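Local atomic coordinates of VP4 CORE protein (Bluetongue virus, PDB entry 2JHP), a protein that caps viral messenger RNA as a multifunctional enzyme and is one of five proteins that form the inner capsid of the virus. Residues 240-244 / 245-249; 569-572 / 573-577; 386-389 / 390-394; 38-41 / 42-45; 423-426 / 427-430. All coordinates share one frame; numbering follows the deposited sequence.

The five contacts are local ones, each joining side chains a turn or so apart, and they are spread along an elongated chain. Interactions 1 and 3 meet bound ligands: 240-244 holds the adenine of an S-adenosyl-L-homocysteine, and Phe387 in 386-389 covers a guanine. Their centres are about 30 Å apart. A second S-adenosyl-L-homocysteine lies about 6 Å from the side chain of Glu388 in interaction 3 and about 7 Å from that of Ile424 in interaction 5, whose centres are about 25 Å apart. Interactions 2 and 4, also about 25 Å apart between centres, lie on the opposite side of the chain's centre from interaction 1.

Interaction 1 of 5, residues 240-244 / 245-249; sequences IMVDS and KKDIL. With SAH (S-adenosyl-L-homocysteine), chain C.
Asp247 folds its carboxylate back over the backbone of Val242, Asp243 and Ser244. OD2 takes a hydrogen bond from Asp243 N (3.1 Å), and a weak one from Ser244 N. With CG anti to its own carbonyl carbon (chi1 -56°), the short side chain reaches the two amides ahead of helix 246-249; Asp247 N closes the turn by bonding to Ser244 O. The price is a like-charged neighbour: Asp243 OD1 lies 3.1 Å from Asp247 OD2, the two carboxylate planes nearly coplanar, which may raise the proton affinity of the pair, an effect the two N-H groups on OD2 would offset in part. The loop follows an edge strand, 235-238, of a seven-stranded Rossmann-like sheet whose strand order, 3-2-1-4-5-7-6, is that of class I methyltransferases, and here it reads the adenine of S-adenosyl-L-homocysteine. Val242 N gives a nearly straight bond to N1 of the ligand (3.0 Å, 173°), and the ligand's N6 donates to Val242 O (3.0 Å). Met241, a flexible apolar chain suited to a flat base, brings CE to 3.5 Å from the ligand's C5. Inward, Val242 CG1 meets Ile248 CD1 at 4.2 Å, and both branched side chains pack on Ile292 of helix 280-295.

Interaction 2 of 5, residues 569-572 / 573-577; sequences FWWF and KMILD
Ile575 lays its CG1 over the indole of Trp571, 3.6 Å from the centroid of the six-membered ring and only 10° off the ring normal, a CH-pi contact between residues one helical turn apart. CD1 extends the cover along the benzo part, 3.7 Å from Trp571 CZ2. The tryptophan comes into place with CG anti to its backbone N (chi1 -158°), while the slim branch of the isoleucine can lie flat against so broad a ring. Met574 attends the other end of the indole: its SD stands above the five-membered ring, 5.2 Å from the centroid, in a distant Met-aromatic contact. Its CG, placed between backbone N and carbonyl carbon (chi1 89°), comes within 3.2 Å of Trp571 O. Outward from this apolar centre run the helix bonds. Ile575 N reaches Trp571 O at 3.0 Å, and Met574 N bonds to Trp570 O; the bond from Leu576 N to Phe572 O is weak. Lys573 marks the polar edge, its long chain extended, a polar end on a partly exposed residue. Helix 568-576 is held by its large side chains among three others: Trp571 and Ile575 rest on Leu551 of helix 551-561, Phe572 and Ile575 on Leu615 of helix 612-625, and Phe569 and Phe572 meet Trp637 of helix 635-641.

Interaction 3 of 5, residues 386-389 / 390-394; sequences LFEH and LHIVR. With GUN (guanine), chain D.
Phe387 is caught between His391, one turn further along the chain, and a bound guanine. N1 of the guanine lies 3.8 Å above the phenyl plane, over the ring centre; His391 approaches obliquely, its CD2 3.5 Å from Phe387 CD1 and the ring planes 67° apart. Phe387 reaches this position with CG anti to its backbone N (chi1 -168°), and a flat apolar ring is well suited to cover a purine. The same His391 CD2 is 3.2 Å from Phe387 O, which sets the imidazole against the backbone of the turn. Its rotation is fixed from outside, NE2 being hydrogen-bonded to Tyr185 O and ND1 to Arg350 NH2, consistent with a second-shell role behind the guanine-facing phenyl. Beside this pair, Glu388 and Ile392 run side by side, with CB of the glutamate 3.8 Å from CD1 of the isoleucine. The acid end is anchored elsewhere: OE2 accepts from Ala137 N and forms a salt bridge with Lys384. Leu390 N keeps a regular helix bond to Leu386 O (2.9 Å), whereas those from His391 N to Phe387 O and Ile392 N to Glu388 O are weak. Phe387, His391 and Ile392 touch Leu140 of helix 137-141, and Leu390 touches Tyr185 and Ile186 of helix 178-186. Helix 380-391 leads through Ile392 into edge strand 393-394, paired with strand 149-152.

Interaction 4 of 5, residues 38-41 / 42-45; sequences WLEN and GKYA
Glu40 bends at chi2 (-47°), which brings its carboxylate to Lys43, and the two chains meet aslant; the lysine's last torsion (chi4 -48°) turns NZ aside, toward the Leu39 carbonyl, and presents CE. It is this methylene that touches the carboxylate, Lys43 CE lying 3.3 Å from Glu40 OE2; the ammonium NZ is 4.3 Å from that oxygen, beyond a salt bridge, though the opposite charges probably still attract. A long, flexible lysine suits an exposed turn because its methylenes can pack while its charged end stays at the surface. Tyr44 leans in from the next position. Its CE1 comes within 3.3 Å of Glu40 O, and the ring meets that carbonyl obliquely. Beneath these side chains the helix unwinds through a set of backbone bonds. Gly42 N still reaches back four residues to Trp38 O, at 3.3 Å, but Lys43 N bonds to Glu40 O (3.1 Å) and Tyr44 N to Asn41 O (3.2 Å), each only three residues back, the latter closing a type I beta turn from Asn41 to Tyr44. Gly42, without a side chain, adds no bulk beside Trp38 O. Asn41, the buried residue here, has an amide that can both accept and donate: OD1 is bonded to His5 NE2 and ND2 to His65 O. Helix 34-41 connects strand 25-27 to strand 48-51 in a parallel five-stranded sheet; Glu40 and Asn41 rest on Trp26 of the first strand, and Trp38 lies on Leu523 and Arg524 of helix 523-533.

Interaction 5 of 5, residues 423-426 / 427-430; sequences SIYE and VMKK
Val427 sits one turn after Ser423, its amide bonded to Ser423 O at 3.1 Å and its CG2 methyl 3.3 Å from the same oxygen. A compact branched side chain fits this buried side, where it packs on Arg406 and Asp408 of strand 406-408. Met428 follows with a nearly straight bond from its N to Ile424 O (3.1 Å, 165°). Its chain runs alongside Tyr425 in the same direction and bends at chi3 (-35°), which brings CE to 3.8 Å from Tyr425 CD2; the methyl meets the ring obliquely. Tyr425 in turn leans on Thr455, Val456 and Asn459 of helix 453-460. Helix 421-430 is the crossover of a beta-alpha-beta unit, between parallel strands 406-408 and 433-437 of a seven-stranded Rossmann-like sheet; Val427 and Met428 are buried, while Glu426 and Lys429 are exposed. Lys429 N makes a weak bond to Tyr425 O (2.9 Å), and its chain, straight until a bend at chi4, puts NZ 5.0 Å from Glu426 OE2, opposite charges not in contact. Lys430, which packs on Arg406, has CG between backbone N and carbonyl carbon (chi1 60°) and lays that methylene 3.4 Å from Glu426 O.

Interaction 1 of 5, residues 240-244 / 245-249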
# COMPACT_ATOMS: atom_id res chain seq x y z
N ILE A 240 -9.18 -41.27 -9.12
CA ILE A 240 -8.78 -42.22 -8.11
C ILE A 240 -9.46 -41.87 -6.80
O ILE A 240 -9.65 -40.69 -6.48
CB ILE A 240 -7.22 -42.22 -7.98
CG1 ILE A 240 -6.59 -43.15 -9.02
CG2 ILE A 240 -6.74 -42.60 -6.58
CD1 ILE A 240 -6.25 -42.47 -10.36
N MET A 241 -9.87 -42.89 -6.05
CA MET A 241 -10.32 -42.70 -4.68
C MET A 241 -9.15 -42.89 -3.71
O MET A 241 -8.47 -43.92 -3.73
CB MET A 241 -11.48 -43.63 -4.36
CG MET A 241 -12.04 -43.42 -2.97
SD MET A 241 -13.80 -43.66 -2.85
CE MET A 241 -14.45 -42.30 -3.83
N VAL A 242 -8.93 -41.89 -2.87
CA VAL A 242 -7.73 -41.81 -2.04
C VAL A 242 -7.96 -42.39 -0.64
O VAL A 242 -8.84 -41.93 0.09
CB VAL A 242 -7.24 -40.35 -1.96
CG1 VAL A 242 -5.98 -40.23 -1.09
CG2 VAL A 242 -6.98 -39.81 -3.37
N ASP A 243 -7.18 -43.40 -0.28
CA ASP A 243 -7.24 -43.97 1.07
C ASP A 243 -5.90 -43.94 1.82
O ASP A 243 -5.87 -44.04 3.05
CB ASP A 243 -7.87 -45.39 1.06
CG ASP A 243 -7.11 -46.39 0.20
OD1 ASP A 243 -6.19 -45.99 -0.56
OD2 ASP A 243 -7.44 -47.60 0.27
N SER A 244 -4.80 -43.78 1.07
CA SER A 244 -3.47 -43.67 1.66
C SER A 244 -2.58 -42.66 0.95
O SER A 244 -2.86 -42.25 -0.19
CB SER A 244 -2.76 -45.02 1.72
OG SER A 244 -2.69 -45.62 0.43
N LYS A 245 -1.50 -42.27 1.62
CA LYS A 245 -0.51 -41.36 1.07
C LYS A 245 0.06 -41.87 -0.25
O LYS A 245 0.44 -41.07 -1.11
CB LYS A 245 0.63 -41.14 2.08
CG LYS A 245 1.33 -42.41 2.55
CD LYS A 245 2.54 -42.09 3.41
CE LYS A 245 3.21 -43.37 3.90
NZ LYS A 245 4.41 -43.12 4.76
N LYS A 246 0.10 -43.20 -0.41
CA LYS A 246 0.59 -43.84 -1.62
C LYS A 246 -0.05 -43.30 -2.90
O LYS A 246 0.62 -43.19 -3.93
CB LYS A 246 0.37 -45.35 -1.55
CG LYS A 246 1.34 -46.11 -0.63
CD LYS A 246 0.85 -47.53 -0.30
CE LYS A 246 1.05 -48.50 -1.45
NZ LYS A 246 0.62 -49.88 -1.10
N ASP A 247 -1.33 -42.95 -2.83
CA ASP A 247 -2.08 -42.44 -3.98
C ASP A 247 -1.62 -41.06 -4.44
O ASP A 247 -1.95 -40.61 -5.54
CB ASP A 247 -3.58 -42.40 -3.67
CG ASP A 247 -4.12 -43.75 -3.24
OD1 ASP A 247 -3.81 -44.76 -3.92
OD2 ASP A 247 -4.86 -43.81 -2.23
N ILE A 248 -0.85 -40.39 -3.58
CA ILE A 248 -0.38 -39.02 -3.80
C ILE A 248 1.12 -38.97 -4.05
O ILE A 248 1.59 -38.18 -4.88
CB ILE A 248 -0.75 -38.12 -2.61
CG1 ILE A 248 -2.25 -38.22 -2.31
CG2 ILE A 248 -0.35 -36.66 -2.87
CD1 ILE A 248 -2.63 -37.70 -0.98
N LEU A 249 1.87 -39.80 -3.34
CA LEU A 249 3.32 -39.94 -3.55
C LEU A 249 3.68 -40.22 -5.01
O LEU A 249 4.64 -39.65 -5.53
CB LEU A 249 3.91 -41.05 -2.66
CG LEU A 249 4.52 -40.81 -1.27
CD1 LEU A 249 4.95 -39.36 -1.01
CD2 LEU A 249 3.59 -41.28 -0.17
N SAH C . -14.61 -29.83 -3.81
CA SAH C . -15.97 -30.04 -4.40
CB SAH C . -17.02 -30.40 -3.35
CG SAH C . -16.73 -31.71 -2.62
SD SAH C . -17.91 -32.99 -3.06
C SAH C . -16.41 -28.81 -5.20
O SAH C . -15.95 -27.69 -4.94
OXT SAH C . -17.21 -28.92 -6.12
C5' SAH C . -17.00 -34.31 -2.24
C4' SAH C . -16.39 -35.22 -3.29
O4' SAH C . -15.45 -36.09 -2.70
C3' SAH C . -17.41 -36.12 -3.98
O3' SAH C . -17.60 -35.61 -5.27
C2' SAH C . -16.77 -37.50 -4.01
O2' SAH C . -16.71 -38.01 -5.32
C1' SAH C . -15.36 -37.23 -3.52
N9 SAH C . -14.71 -38.31 -2.76
C8 SAH C . -15.26 -39.16 -1.83
N7 SAH C . -14.27 -39.96 -1.36
C5 SAH C . -13.11 -39.62 -1.96
C6 SAH C . -11.81 -40.10 -1.86
N6 SAH C . -11.53 -41.10 -1.02
N1 SAH C . -10.81 -39.54 -2.63
C2 SAH C . -11.09 -38.51 -3.50
N3 SAH C . -12.39 -38.04 -3.59
C4 SAH C . -13.38 -38.58 -2.84

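Interaction 2 of 5, residues 569-572 / 573-577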
# COMPACT_ATOMS: atom_id res chain seq x y z
N PHE A 569 19.80 18.17 1.88
CA PHE A 569 21.10 17.81 1.31
C PHE A 569 21.19 18.19 -0.16
O PHE A 569 22.13 18.85 -0.57
CB PHE A 569 21.36 16.31 1.47
CG PHE A 569 22.75 16.00 1.91
CD1 PHE A 569 22.98 15.32 3.10
CD2 PHE A 569 23.83 16.40 1.14
CE1 PHE A 569 24.28 15.04 3.52
CE2 PHE A 569 25.10 16.13 1.55
CZ PHE A 569 25.34 15.45 2.73
N TRP A 570 20.21 17.76 -0.94
CA TRP A 570 20.13 18.10 -2.36
C TRP A 570 19.97 19.62 -2.56
O TRP A 570 20.61 20.21 -3.43
CB TRP A 570 18.97 17.30 -2.97
CG TRP A 570 18.61 17.61 -4.37
CD1 TRP A 570 19.30 18.40 -5.25
CD2 TRP A 570 17.49 17.09 -5.08
NE1 TRP A 570 18.65 18.42 -6.47
CE2 TRP A 570 17.53 17.62 -6.39
CE3 TRP A 570 16.43 16.22 -4.74
CZ2 TRP A 570 16.57 17.32 -7.35
CZ3 TRP A 570 15.47 15.93 -5.70
CH2 TRP A 570 15.55 16.47 -6.99
N TRP A 571 19.13 20.23 -1.73
CA TRP A 571 18.90 21.68 -1.77
C TRP A 571 20.19 22.47 -1.49
O TRP A 571 20.56 23.33 -2.28
CB TRP A 571 17.77 22.07 -0.82
CG TRP A 571 17.13 23.38 -1.15
CD1 TRP A 571 16.18 23.60 -2.10
CD2 TRP A 571 17.39 24.64 -0.53
NE1 TRP A 571 15.83 24.93 -2.11
CE2 TRP A 571 16.57 25.59 -1.16
CE3 TRP A 571 18.26 25.06 0.49
CZ2 TRP A 571 16.58 26.94 -0.81
CZ3 TRP A 571 18.27 26.40 0.85
CH2 TRP A 571 17.43 27.32 0.20
N PHE A 572 20.88 22.15 -0.39
CA PHE A 572 22.18 22.76 -0.11
C PHE A 572 23.14 22.53 -1.26
O PHE A 572 24.00 23.38 -1.55
CB PHE A 572 22.79 22.24 1.20
CG PHE A 572 22.09 22.72 2.45
CD1 PHE A 572 21.61 24.02 2.55
CD2 PHE A 572 21.94 21.88 3.54
CE1 PHE A 572 20.98 24.47 3.71
CE2 PHE A 572 21.31 22.31 4.71
CZ PHE A 572 20.83 23.61 4.79
N LYS A 573 23.03 21.38 -1.92
CA LYS A 573 23.93 21.08 -3.03
C LYS A 573 23.57 21.93 -4.25
O LYS A 573 24.45 22.34 -5.00
CB LYS A 573 23.95 19.59 -3.37
CG LYS A 573 25.22 19.16 -4.09
CD LYS A 573 25.27 17.67 -4.42
CE LYS A 573 26.43 17.36 -5.37
NZ LYS A 573 26.34 15.97 -5.91
N MET A 574 22.28 22.22 -4.43
CA MET A 574 21.83 22.99 -5.59
C MET A 574 22.16 24.47 -5.43
O MET A 574 22.40 25.17 -6.41
CB MET A 574 20.33 22.73 -5.89
CG MET A 574 19.32 23.60 -5.20
SD MET A 574 19.13 25.23 -5.94
CE MET A 574 19.30 24.82 -7.66
N ILE A 575 22.17 24.93 -4.18
CA ILE A 575 22.38 26.34 -3.84
C ILE A 575 23.84 26.77 -4.05
O ILE A 575 24.10 27.77 -4.72
CB ILE A 575 21.94 26.65 -2.37
CG1 ILE A 575 20.42 26.44 -2.18
CG2 ILE A 575 22.36 28.06 -1.93
CD1 ILE A 575 19.53 27.35 -3.01
N LEU A 576 24.77 26.00 -3.49
CA LEU A 576 26.19 26.36 -3.49
C LEU A 576 26.92 25.90 -4.74
O LEU A 576 27.63 26.68 -5.38
CB LEU A 576 26.88 25.79 -2.25
CG LEU A 576 26.11 25.88 -0.93
CD1 LEU A 576 26.81 25.07 0.15
CD2 LEU A 576 25.92 27.33 -0.48
N ASP A 577 26.75 24.62 -5.08
CA ASP A 577 27.50 24.01 -6.16
C ASP A 577 27.02 24.36 -7.57
O ASP A 577 27.72 24.08 -8.54
CB ASP A 577 27.53 22.48 -6.00
CG ASP A 577 28.59 22.01 -5.03
OD1 ASP A 577 28.64 20.78 -4.77
OD2 ASP A 577 29.39 22.84 -4.52

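Interaction 3 of 5, residues 386-389 / 390-394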
# COMPACT_ATOMS: atom_id res chain seq x y z
N LEU A 386 -7.82 -14.05 6.92
CA LEU A 386 -7.27 -15.39 6.83
C LEU A 386 -6.05 -15.35 5.90
O LEU A 386 -4.96 -15.78 6.25
CB LEU A 386 -8.34 -16.38 6.33
CG LEU A 386 -9.51 -16.80 7.22
CD1 LEU A 386 -10.55 -17.59 6.43
CD2 LEU A 386 -9.05 -17.63 8.41
N PHE A 387 -6.26 -14.82 4.71
CA PHE A 387 -5.22 -14.63 3.72
C PHE A 387 -3.96 -14.03 4.33
O PHE A 387 -2.88 -14.60 4.20
CB PHE A 387 -5.75 -13.73 2.60
CG PHE A 387 -4.87 -13.69 1.38
CD1 PHE A 387 -4.50 -14.86 0.74
CD2 PHE A 387 -4.43 -12.47 0.87
CE1 PHE A 387 -3.70 -14.83 -0.38
CE2 PHE A 387 -3.64 -12.42 -0.27
CZ PHE A 387 -3.28 -13.60 -0.90
N GLU A 388 -4.12 -12.89 5.00
CA GLU A 388 -3.00 -12.15 5.59
C GLU A 388 -2.33 -12.92 6.73
O GLU A 388 -1.11 -12.82 6.94
CB GLU A 388 -3.47 -10.80 6.12
CG GLU A 388 -3.92 -9.82 5.02
CD GLU A 388 -4.73 -8.63 5.56
OE1 GLU A 388 -5.17 -8.68 6.74
OE2 GLU A 388 -4.92 -7.65 4.80
N HIS A 389 -3.12 -13.69 7.47
CA HIS A 389 -2.59 -14.38 8.61
C HIS A 389 -1.78 -15.60 8.19
O HIS A 389 -0.76 -15.93 8.81
CB HIS A 389 -3.68 -14.76 9.60
CG HIS A 389 -3.14 -15.31 10.88
ND1 HIS A 389 -3.40 -16.59 11.31
CD2 HIS A 389 -2.30 -14.76 11.80
CE1 HIS A 389 -2.77 -16.80 12.45
NE2 HIS A 389 -2.09 -15.71 12.76
N LEU A 390 -2.24 -16.27 7.15
CA LEU A 390 -1.58 -17.47 6.68
C LEU A 390 -0.27 -17.16 5.96
O LEU A 390 0.71 -17.92 6.09
CB LEU A 390 -2.52 -18.30 5.80
CG LEU A 390 -3.74 -18.92 6.51
CD1 LEU A 390 -4.60 -19.70 5.54
CD2 LEU A 390 -3.37 -19.82 7.71
N HIS A 391 -0.23 -16.03 5.25
CA HIS A 391 0.79 -15.80 4.23
C HIS A 391 1.75 -14.64 4.50
O HIS A 391 2.57 -14.33 3.65
CB HIS A 391 0.11 -15.63 2.85
CG HIS A 391 -0.75 -16.79 2.46
ND1 HIS A 391 -0.25 -18.07 2.33
CD2 HIS A 391 -2.07 -16.87 2.17
CE1 HIS A 391 -1.23 -18.88 1.98
NE2 HIS A 391 -2.34 -18.18 1.88
N ILE A 392 1.63 -13.99 5.65
CA ILE A 392 2.53 -12.90 6.03
C ILE A 392 3.30 -13.31 7.28
O ILE A 392 2.72 -13.81 8.25
CB ILE A 392 1.77 -11.59 6.34
CG1 ILE A 392 1.23 -10.95 5.06
CG2 ILE A 392 2.64 -10.59 7.10
CD1 ILE A 392 0.11 -9.94 5.28
N VAL A 393 4.61 -13.11 7.26
CA VAL A 393 5.39 -13.33 8.47
C VAL A 393 5.13 -12.19 9.44
O VAL A 393 5.32 -11.02 9.13
CB VAL A 393 6.91 -13.46 8.18
CG1 VAL A 393 7.64 -13.94 9.44
CG2 VAL A 393 7.15 -14.43 7.03
N ARG A 394 4.67 -12.57 10.63
CA ARG A 394 4.36 -11.62 11.71
C ARG A 394 5.69 -11.14 12.31
O ARG A 394 6.43 -11.93 12.87
CB ARG A 394 3.44 -12.30 12.75
CG ARG A 394 2.85 -11.33 13.76
CD ARG A 394 1.60 -11.84 14.42
NE ARG A 394 0.99 -10.78 15.22
CZ ARG A 394 0.07 -9.92 14.77
NH1 ARG A 394 -0.37 -9.99 13.52
NH2 ARG A 394 -0.41 -8.99 15.58
N9 GUN D . -8.66 -9.77 -0.00
C8 GUN D . -8.05 -8.92 -0.83
N7 GUN D . -7.35 -9.60 -1.74
C5 GUN D . -7.51 -10.90 -1.48
C6 GUN D . -7.01 -12.05 -2.10
O6 GUN D . -6.28 -11.96 -3.08
N1 GUN D . -7.39 -13.30 -1.57
C2 GUN D . -8.24 -13.33 -0.44
N2 GUN D . -8.59 -14.49 0.08
N3 GUN D . -8.70 -12.20 0.13
C4 GUN D . -8.35 -11.00 -0.37

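Interaction 4 of 5, residues 38-41 / 42-45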
# COMPACT_ATOMS: atom_id res chain seq x y z
N TRP A 38 2.89 30.81 -9.79
CA TRP A 38 3.48 30.59 -8.48
C TRP A 38 2.97 31.60 -7.44
O TRP A 38 2.59 31.20 -6.33
CB TRP A 38 5.00 30.62 -8.55
CG TRP A 38 5.64 30.22 -7.27
CD1 TRP A 38 5.94 28.95 -6.86
CD2 TRP A 38 6.05 31.09 -6.20
NE1 TRP A 38 6.51 28.98 -5.61
CE2 TRP A 38 6.59 30.28 -5.18
CE3 TRP A 38 6.00 32.48 -6.01
CZ2 TRP A 38 7.09 30.80 -3.99
CZ3 TRP A 38 6.50 33.01 -4.82
CH2 TRP A 38 7.04 32.17 -3.82
N LEU A 39 2.95 32.88 -7.79
CA LEU A 39 2.46 33.89 -6.84
C LEU A 39 0.93 33.90 -6.72
O LEU A 39 0.39 34.24 -5.66
CB LEU A 39 3.05 35.29 -7.07
CG LEU A 39 2.90 36.08 -8.37
CD1 LEU A 39 1.63 36.94 -8.36
CD2 LEU A 39 4.14 36.96 -8.55
N GLU A 40 0.24 33.48 -7.78
CA GLU A 40 -1.21 33.36 -7.74
C GLU A 40 -1.69 32.19 -6.91
O GLU A 40 -2.50 32.37 -6.01
CB GLU A 40 -1.83 33.30 -9.14
CG GLU A 40 -2.21 34.67 -9.69
CD GLU A 40 -2.97 35.50 -8.67
OE1 GLU A 40 -3.85 34.95 -7.97
OE2 GLU A 40 -2.68 36.72 -8.57
N ASN A 41 -1.19 31.00 -7.23
CA ASN A 41 -1.51 29.78 -6.50
C ASN A 41 -1.22 29.90 -5.00
O ASN A 41 -1.96 29.37 -4.18
CB ASN A 41 -0.76 28.57 -7.11
CG ASN A 41 -1.41 27.22 -6.77
OD1 ASN A 41 -2.47 27.16 -6.15
ND2 ASN A 41 -0.76 26.14 -7.19
N GLY A 42 -0.16 30.63 -4.65
CA GLY A 42 0.26 30.80 -3.26
C GLY A 42 -0.69 31.60 -2.39
O GLY A 42 -0.54 31.62 -1.16
N LYS A 43 -1.63 32.30 -3.02
CA LYS A 43 -2.64 33.10 -2.31
C LYS A 43 -3.72 32.22 -1.68
O LYS A 43 -4.41 32.64 -0.75
CB LYS A 43 -3.31 34.10 -3.24
CG LYS A 43 -2.37 35.15 -3.80
CD LYS A 43 -3.14 36.30 -4.42
CE LYS A 43 -2.26 37.14 -5.35
NZ LYS A 43 -0.95 37.53 -4.76
N TYR A 44 -3.85 30.99 -2.18
CA TYR A 44 -4.94 30.12 -1.76
C TYR A 44 -4.55 29.18 -0.61
O TYR A 44 -3.53 28.50 -0.67
CB TYR A 44 -5.48 29.34 -2.96
CG TYR A 44 -5.91 30.24 -4.10
CD1 TYR A 44 -5.19 30.26 -5.30
CD2 TYR A 44 -7.02 31.09 -3.97
CE1 TYR A 44 -5.57 31.09 -6.35
CE2 TYR A 44 -7.41 31.93 -5.02
CZ TYR A 44 -6.67 31.92 -6.20
OH TYR A 44 -7.04 32.74 -7.24
N ALA A 45 -5.38 29.17 0.43
CA ALA A 45 -5.10 28.36 1.62
C ALA A 45 -6.01 27.13 1.78
O ALA A 45 -5.80 26.31 2.69
CB ALA A 45 -5.13 29.23 2.86

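Interaction 5 of 5, residues 423-426 / 427-430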
# COMPACT_ATOMS: atom_id res chain seq x y z
N SER A 423 13.05 5.15 16.58
CA SER A 423 13.15 3.90 15.83
C SER A 423 12.46 4.06 14.48
O SER A 423 12.77 3.32 13.53
CB SER A 423 12.58 2.72 16.62
OG SER A 423 11.18 2.85 16.79
N ILE A 424 11.54 5.02 14.39
CA ILE A 424 10.90 5.39 13.13
C ILE A 424 11.94 6.03 12.23
O ILE A 424 12.12 5.60 11.10
CB ILE A 424 9.66 6.34 13.35
CG1 ILE A 424 8.49 5.57 13.98
CG2 ILE A 424 9.24 7.03 12.03
CD1 ILE A 424 7.29 6.43 14.36
N TYR A 425 12.65 7.03 12.74
CA TYR A 425 13.71 7.68 11.97
C TYR A 425 14.84 6.71 11.62
O TYR A 425 15.43 6.80 10.54
CB TYR A 425 14.23 8.93 12.71
CG TYR A 425 13.23 10.07 12.72
CD1 TYR A 425 12.66 10.52 13.92
CD2 TYR A 425 12.82 10.67 11.53
CE1 TYR A 425 11.71 11.57 13.92
CE2 TYR A 425 11.87 11.71 11.53
CZ TYR A 425 11.33 12.15 12.72
OH TYR A 425 10.42 13.16 12.65
N GLU A 426 15.10 5.76 12.51
CA GLU A 426 16.08 4.70 12.27
C GLU A 426 15.68 3.86 11.06
O GLU A 426 16.53 3.44 10.28
CB GLU A 426 16.24 3.83 13.52
CG GLU A 426 17.59 3.12 13.64
CD GLU A 426 18.56 3.84 14.58
OE1 GLU A 426 18.13 4.24 15.69
OE2 GLU A 426 19.76 3.98 14.23
N VAL A 427 14.38 3.62 10.88
CA VAL A 427 13.89 2.96 9.66
C VAL A 427 14.08 3.83 8.41
O VAL A 427 14.61 3.36 7.40
CB VAL A 427 12.41 2.53 9.79
CG1 VAL A 427 11.87 2.07 8.45
CG2 VAL A 427 12.27 1.44 10.82
N MET A 428 13.67 5.09 8.49
CA MET A 428 13.81 6.03 7.37
C MET A 428 15.28 6.29 6.94
O MET A 428 15.53 6.73 5.82
CB MET A 428 13.06 7.34 7.67
CG MET A 428 11.62 7.13 8.16
SD MET A 428 10.45 8.48 7.87
CE MET A 428 11.49 9.92 8.07
N LYS A 429 16.23 5.99 7.82
CA LYS A 429 17.64 6.13 7.50
C LYS A 429 18.16 4.97 6.62
O LYS A 429 19.13 5.13 5.87
CB LYS A 429 18.44 6.25 8.81
CG LYS A 429 19.93 6.44 8.75
CD LYS A 429 20.37 6.59 10.19
CE LYS A 429 21.78 7.12 10.36
NZ LYS A 429 22.67 5.98 10.68
N LYS A 430 17.50 3.81 6.69
CA LYS A 430 18.00 2.61 6.01
C LYS A 430 17.01 1.99 5.01
O LYS A 430 17.38 1.12 4.23
CB LYS A 430 18.47 1.55 7.03
CG LYS A 430 17.39 1.07 8.02
CD LYS A 430 17.89 -0.04 8.94
CE LYS A 430 16.77 -0.62 9.82
NZ LYS A 430 17.07 -2.01 10.30